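Local structure of CurJ (Moorea producens 3L, 5TZ6) at residues Trp189-Lys200 with Asp257-Gly265. The protein is a polyketide synthase module of curacin biosynthesis whose dehydratase domain probably catalyses vinylogous dehydration of a polyketide intermediate. The protein carries 1 engineered substitution. Sequence-based numbering, arbitrary orientation.
Sequences WLGEGEVLCQMK and DLLWCYTCG
Gln198 and Trp260 form a non-hydrogen-bonded antiparallel pair, one of seven successive pairs joining 194-200 to 258-265 in the double-hotdog fold of polyketide dehydratases. Gln198 CB lies 3.5 Å from Trp260 CZ3. An extended chain with CG anti to the backbone N (chi1 -179°) carries CG and the amide across the indole: CG makes a CH-pi contact, 4.2 Å from the six-membered ring centroid, and touches Leu258 CD2, which lies over the same indole face, toward its rim. CD passes Leu258 CD1 and Trp260 CH2; NE2 sits tightly against Leu258 CD1 (3.1 Å) and near Trp260 CZ2 and CH2, the amide inclined 32° to the indole, while OE1 is hydrogen-bonded to Gln187 NE2. The indole's edge receives Trp189 CZ3 at 3.4 Å from Trp260 CZ3, and Leu196 packs against Trp260 CE3. On this sheet face, against which helix 151-157 packs, Tyr262 OH donates to Glu194 OE2 at 2.5 Å, on the anti side of the carboxylate and near the phenol plane. A phenylalanine in place of Tyr262 would probably leave Glu194 OE2 without this donor, its ion pair with Arg157 being long and weak. On the opposite sheet face, Met199 SD meets Cys261 CB at 3.7 Å, and Val195 CG1 lies alongside Thr263 CB. Paired backbone bonds at Val195-Thr263, Cys197-Cys261 and Met199-Leu259 set the register. The side-chain contact is mainly apolar and aromatic, with the phenol-carboxylate bond a directional polar link near the Gly193-Gly265 end.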
ATOM      1  N   TRP A 189      37.875  -2.079  23.894  1.00 59.62           N
ATOM      2  CA  TRP A 189      38.982  -2.897  24.372  1.00 67.20           C
ATOM      3  C   TRP A 189      39.472  -3.761  23.224  1.00 66.18           C
ATOM      4  O   TRP A 189      38.685  -4.500  22.621  1.00 69.45           O
ATOM      5  CB  TRP A 189      38.558  -3.778  25.545  1.00 73.57           C
ATOM      6  CG  TRP A 189      38.265  -3.008  26.770  1.00 78.45           C
ATOM      7  CD1 TRP A 189      39.137  -2.682  27.764  1.00 82.00           C
ATOM      8  CD2 TRP A 189      36.998  -2.467  27.150  1.00 80.80           C
ATOM      9  NE1 TRP A 189      38.493  -1.963  28.740  1.00 83.97           N
ATOM     10  CE2 TRP A 189      37.177  -1.819  28.388  1.00 83.36           C
ATOM     11  CE3 TRP A 189      35.730  -2.467  26.562  1.00 76.83           C
ATOM     12  CZ2 TRP A 189      36.135  -1.175  29.049  1.00 85.62           C
ATOM     13  CZ3 TRP A 189      34.696  -1.829  27.218  1.00 84.20           C
ATOM     14  CH2 TRP A 189      34.903  -1.191  28.451  1.00 87.86           C
ATOM     15  N   LEU A 190      40.758  -3.667  22.923  1.00 58.00           N
ATOM     16  CA  LEU A 190      41.361  -4.444  21.854  1.00 70.14           C
ATOM     17  C   LEU A 190      42.044  -5.679  22.421  1.00 81.02           C
ATOM     18  O   LEU A 190      42.635  -5.634  23.509  1.00 85.32           O
ATOM     19  CB  LEU A 190      42.381  -3.618  21.067  1.00 71.57           C
ATOM     20  CG  LEU A 190      41.873  -2.703  19.956  1.00 69.28           C
ATOM     21  CD1 LEU A 190      43.048  -1.972  19.335  1.00 70.27           C
ATOM     22  CD2 LEU A 190      41.127  -3.502  18.894  1.00 69.06           C
ATOM     23  N   GLY A 191      41.947  -6.777  21.671  1.00 79.18           N
ATOM     24  CA  GLY A 191      42.681  -8.000  21.897  1.00 84.38           C
ATOM     25  C   GLY A 191      43.442  -8.382  20.642  1.00 89.51           C
ATOM     26  O   GLY A 191      43.760  -7.543  19.793  1.00 89.15           O
ATOM     27  N   GLU A 192      43.705  -9.677  20.514  1.00 89.98           N
ATOM     28  CA  GLU A 192      44.425 -10.187  19.351  1.00100.80           C
ATOM     29  C   GLU A 192      43.406 -10.533  18.265  1.00 94.50           C
ATOM     30  O   GLU A 192      42.722 -11.559  18.336  1.00100.40           O
ATOM     31  CB  GLU A 192      45.285 -11.384  19.731  1.00120.44           C
ATOM     32  CG  GLU A 192      46.526 -11.513  18.865  1.00141.01           C
ATOM     33  CD  GLU A 192      47.227 -10.177  18.657  1.00154.23           C
ATOM     34  OE1 GLU A 192      46.699  -9.337  17.898  1.00157.94           O
ATOM     35  OE2 GLU A 192      48.298  -9.962  19.260  1.00159.47           O
ATOM     36  N   GLY A 193      43.308  -9.677  17.248  1.00 75.07           N
ATOM     37  CA  GLY A 193      42.323  -9.857  16.196  1.00 64.81           C
ATOM     38  C   GLY A 193      40.883  -9.839  16.662  1.00 68.71           C
ATOM     39  O   GLY A 193      40.003 -10.325  15.951  1.00 64.03           O
ATOM     40  N   GLU A 194      40.615  -9.294  17.846  1.00 74.93           N
ATOM     41  CA  GLU A 194      39.268  -9.238  18.395  1.00 73.67           C
ATOM     42  C   GLU A 194      39.100  -7.917  19.133  1.00 68.79           C
ATOM     43  O   GLU A 194      40.076  -7.317  19.590  1.00 69.74           O
ATOM     44  CB  GLU A 194      38.984 -10.440  19.315  1.00 79.58           C
ATOM     45  CG  GLU A 194      39.873 -10.518  20.549  1.00 85.91           C
ATOM     46  CD  GLU A 194      40.032 -11.941  21.070  1.00 91.95           C
ATOM     47  OE1 GLU A 194      41.081 -12.239  21.688  1.00 94.90           O
ATOM     48  OE2 GLU A 194      39.118 -12.766  20.852  1.00 88.60           O
ATOM     49  N   VAL A 195      37.855  -7.463  19.240  1.00 61.69           N
ATOM     50  CA  VAL A 195      37.545  -6.192  19.884  1.00 60.99           C
ATOM     51  C   VAL A 195      36.228  -6.325  20.634  1.00 60.56           C
ATOM     52  O   VAL A 195      35.295  -6.985  20.164  1.00 59.35           O
ATOM     53  CB  VAL A 195      37.473  -5.034  18.866  1.00 60.00           C
ATOM     54  CG1 VAL A 195      36.281  -5.213  17.943  1.00 50.72           C
ATOM     55  CG2 VAL A 195      37.394  -3.691  19.587  1.00 59.41           C
ATOM     56  N   LEU A 196      36.158  -5.677  21.796  1.00 54.40           N
ATOM     57  CA  LEU A 196      34.964  -5.631  22.629  1.00 59.28           C
ATOM     58  C   LEU A 196      34.582  -4.177  22.856  1.00 60.79           C
ATOM     59  O   LEU A 196      35.362  -3.410  23.431  1.00 63.70           O
ATOM     60  CB  LEU A 196      35.194  -6.338  23.968  1.00 59.17           C
ATOM     61  CG  LEU A 196      34.110  -6.136  25.032  1.00 54.81           C
ATOM     62  CD1 LEU A 196      32.889  -6.981  24.733  1.00 61.48           C
ATOM     63  CD2 LEU A 196      34.648  -6.441  26.427  1.00 58.87           C
ATOM     64  N   CYS A 197      33.406  -3.794  22.375  1.00 54.49           N
ATOM     65  CA  CYS A 197      32.900  -2.437  22.516  1.00 56.94           C
ATOM     66  C   CYS A 197      31.760  -2.408  23.525  1.00 65.13           C
ATOM     67  O   CYS A 197      30.866  -3.260  23.489  1.00 64.54           O
ATOM     68  CB  CYS A 197      32.416  -1.890  21.175  1.00 60.21           C
ATOM     69  SG  CYS A 197      33.707  -1.755  19.933  1.00 69.80           S
ATOM     70  N   GLN A 198      31.811  -1.442  24.432  1.00 69.09           N
ATOM     71  CA  GLN A 198      30.667  -1.084  25.250  1.00 67.43           C
ATOM     72  C   GLN A 198      29.902   0.030  24.556  1.00 66.03           C
ATOM     73  O   GLN A 198      30.505   1.013  24.099  1.00 75.27           O
ATOM     74  CB  GLN A 198      31.082  -0.625  26.642  1.00 70.65           C
ATOM     75  CG  GLN A 198      29.883  -0.279  27.500  1.00 80.95           C
ATOM     76  CD  GLN A 198      30.268   0.237  28.860  1.00 94.20           C
ATOM     77  OE1 GLN A 198      30.943   1.258  28.978  1.00 90.66           O
ATOM     78  NE2 GLN A 198      29.841  -0.465  29.900  1.00105.23           N
ATOM     79  N   MET A 199      28.576  -0.116  24.513  1.00 68.25           N
ATOM     80  CA  MET A 199      27.689   0.786  23.796  1.00 66.41           C
ATOM     81  C   MET A 199      26.581   1.291  24.704  1.00 72.49           C
ATOM     82  O   MET A 199      26.037   0.539  25.521  1.00 76.06           O
ATOM     83  CB  MET A 199      27.058   0.103  22.587  1.00 63.80           C
ATOM     84  CG  MET A 199      27.950   0.088  21.376  1.00 75.18           C
ATOM     85  SD  MET A 199      27.721  -1.391  20.393  1.00 75.20           S
ATOM     86  CE  MET A 199      28.548  -0.903  18.880  1.00 70.36           C
ATOM     87  N   LYS A 200      26.255   2.571  24.546  1.00 69.94           N
ATOM     88  CA  LYS A 200      25.134   3.198  25.223  1.00 70.97           C
ATOM     89  C   LYS A 200      24.278   3.908  24.186  1.00 71.35           C
ATOM     90  O   LYS A 200      24.774   4.362  23.150  1.00 73.09           O
ATOM     91  CB  LYS A 200      25.587   4.208  26.289  1.00 79.79           C
ATOM     92  CG  LYS A 200      26.277   3.598  27.496  1.00100.10           C
ATOM     93  CD  LYS A 200      26.673   4.679  28.496  1.00119.35           C
ATOM     94  CE  LYS A 200      27.282   4.088  29.762  1.00131.34           C
ATOM     95  NZ  LYS A 200      27.681   5.142  30.741  1.00134.14           N
ATOM     96  N   ASP A 257      19.890   0.176  28.047  1.00117.65           N
ATOM     97  CA  ASP A 257      20.654   1.309  27.548  1.00112.72           C
ATOM     98  C   ASP A 257      22.130   0.990  27.362  1.00101.20           C
ATOM     99  O   ASP A 257      22.840   1.779  26.728  1.00103.69           O
ATOM    100  CB  ASP A 257      20.512   2.496  28.504  1.00124.39           C
ATOM    101  CG  ASP A 257      19.115   3.086  28.502  1.00137.63           C
ATOM    102  OD1 ASP A 257      18.140   2.305  28.454  1.00143.97           O
ATOM    103  OD2 ASP A 257      18.992   4.327  28.556  1.00142.54           O
ATOM    104  N   LEU A 258      22.611  -0.130  27.903  1.00 89.90           N
ATOM    105  CA  LEU A 258      23.988  -0.572  27.736  1.00 83.99           C
ATOM    106  C   LEU A 258      24.018  -1.938  27.067  1.00 79.67           C
ATOM    107  O   LEU A 258      23.350  -2.870  27.526  1.00 79.61           O
ATOM    108  CB  LEU A 258      24.707  -0.620  29.088  1.00 91.99           C
ATOM    109  CG  LEU A 258      26.231  -0.737  29.068  1.00 94.88           C
ATOM    110  CD1 LEU A 258      26.801  -0.413  30.447  1.00 95.12           C
ATOM    111  CD2 LEU A 258      26.674  -2.120  28.610  1.00 92.16           C
ATOM    112  N   LEU A 259      24.783  -2.055  25.981  1.00 74.02           N
ATOM    113  CA  LEU A 259      24.969  -3.333  25.306  1.00 69.25           C
ATOM    114  C   LEU A 259      26.454  -3.582  25.091  1.00 65.27           C
ATOM    115  O   LEU A 259      27.274  -2.662  25.159  1.00 65.64           O
ATOM    116  CB  LEU A 259      24.252  -3.371  23.949  1.00 65.26           C
ATOM    117  CG  LEU A 259      22.768  -3.017  23.922  1.00 72.88           C
ATOM    118  CD1 LEU A 259      22.245  -3.160  22.505  1.00 72.88           C
ATOM    119  CD2 LEU A 259      21.972  -3.885  24.897  1.00 81.82           C
ATOM    120  N   TRP A 260      26.796  -4.841  24.822  1.00 64.98           N
ATOM    121  CA  TRP A 260      28.170  -5.221  24.526  1.00 68.36           C
ATOM    122  C   TRP A 260      28.240  -5.772  23.110  1.00 69.99           C
ATOM    123  O   TRP A 260      27.343  -6.498  22.677  1.00 75.82           O
ATOM    124  CB  TRP A 260      28.690  -6.266  25.513  1.00 68.59           C
ATOM    125  CG  TRP A 260      28.826  -5.771  26.925  1.00 76.58           C
ATOM    126  CD1 TRP A 260      27.940  -5.960  27.947  1.00 81.19           C
ATOM    127  CD2 TRP A 260      29.915  -5.018  27.475  1.00 73.92           C
ATOM    128  NE1 TRP A 260      28.408  -5.367  29.094  1.00 92.00           N
ATOM    129  CE2 TRP A 260      29.620  -4.785  28.833  1.00 83.66           C
ATOM    130  CE3 TRP A 260      31.113  -4.520  26.952  1.00 69.89           C
ATOM    131  CZ2 TRP A 260      30.474  -4.076  29.671  1.00 89.61           C
ATOM    132  CZ3 TRP A 260      31.960  -3.820  27.785  1.00 84.72           C
ATOM    133  CH2 TRP A 260      31.637  -3.601  29.130  1.00 93.86           C
ATOM    134  N   CYS A 261      29.311  -5.435  22.395  1.00 62.87           N
ATOM    135  CA  CYS A 261      29.504  -5.871  21.019  1.00 60.47           C
ATOM    136  C   CYS A 261      30.885  -6.497  20.880  1.00 64.88           C
ATOM    137  O   CYS A 261      31.897  -5.800  20.993  1.00 81.46           O
ATOM    138  CB  CYS A 261      29.344  -4.707  20.044  1.00 63.14           C
ATOM    139  SG  CYS A 261      29.646  -5.199  18.347  1.00 71.57           S
ATOM    140  N   TYR A 262      30.927  -7.795  20.602  1.00 57.90           N
ATOM    141  CA  TYR A 262      32.169  -8.533  20.431  1.00 52.07           C
ATOM    142  C   TYR A 262      32.367  -8.841  18.956  1.00 54.79           C
ATOM    143  O   TYR A 262      31.459  -9.348  18.299  1.00 58.73           O
ATOM    144  CB  TYR A 262      32.149  -9.822  21.249  1.00 58.80           C
ATOM    145  CG  TYR A 262      33.352 -10.718  21.048  1.00 69.94           C
ATOM    146  CD1 TYR A 262      34.635 -10.262  21.318  1.00 67.68           C
ATOM    147  CD2 TYR A 262      33.197 -12.035  20.622  1.00 69.49           C
ATOM    148  CE1 TYR A 262      35.735 -11.082  21.143  1.00 74.04           C
ATOM    149  CE2 TYR A 262      34.291 -12.865  20.449  1.00 70.65           C
ATOM    150  CZ  TYR A 262      35.558 -12.383  20.710  1.00 79.82           C
ATOM    151  OH  TYR A 262      36.651 -13.201  20.538  1.00 83.02           O
ATOM    152  N   THR A 263      33.542  -8.518  18.435  1.00 64.06           N
ATOM    153  CA  THR A 263      33.843  -8.679  17.021  1.00 58.29           C
ATOM    154  C   THR A 263      35.186  -9.370  16.882  1.00 60.50           C
ATOM    155  O   THR A 263      36.102  -9.120  17.670  1.00 67.42           O
ATOM    156  CB  THR A 263      33.894  -7.328  16.283  1.00 63.59           C
ATOM    157  OG1 THR A 263      32.621  -6.673  16.359  1.00 68.50           O
ATOM    158  CG2 THR A 263      34.273  -7.531  14.823  1.00 63.80           C
ATOM    159  N   CYS A 264      35.300 -10.248  15.890  1.00 58.42           N
ATOM    160  CA  CYS A 264      36.599 -10.817  15.552  1.00 63.33           C
ATOM    161  C   CYS A 264      36.679 -10.988  14.047  1.00 60.38           C
ATOM    162  O   CYS A 264      35.666 -11.185  13.378  1.00 61.71           O
ATOM    163  CB  CYS A 264      36.856 -12.151  16.266  1.00 79.63           C
ATOM    164  SG  CYS A 264      35.405 -13.181  16.473  1.00101.17           S
ATOM    165  N   GLY A 265      37.884 -10.886  13.515  1.00 64.45           N
ATOM    166  CA  GLY A 265      38.055 -10.941  12.079  1.00 65.87           C
ATOM    167  C   GLY A 265      39.408 -10.407  11.666  1.00 75.76           C
ATOM    168  O   GLY A 265      40.212  -9.964  12.488  1.00 79.14           O
TER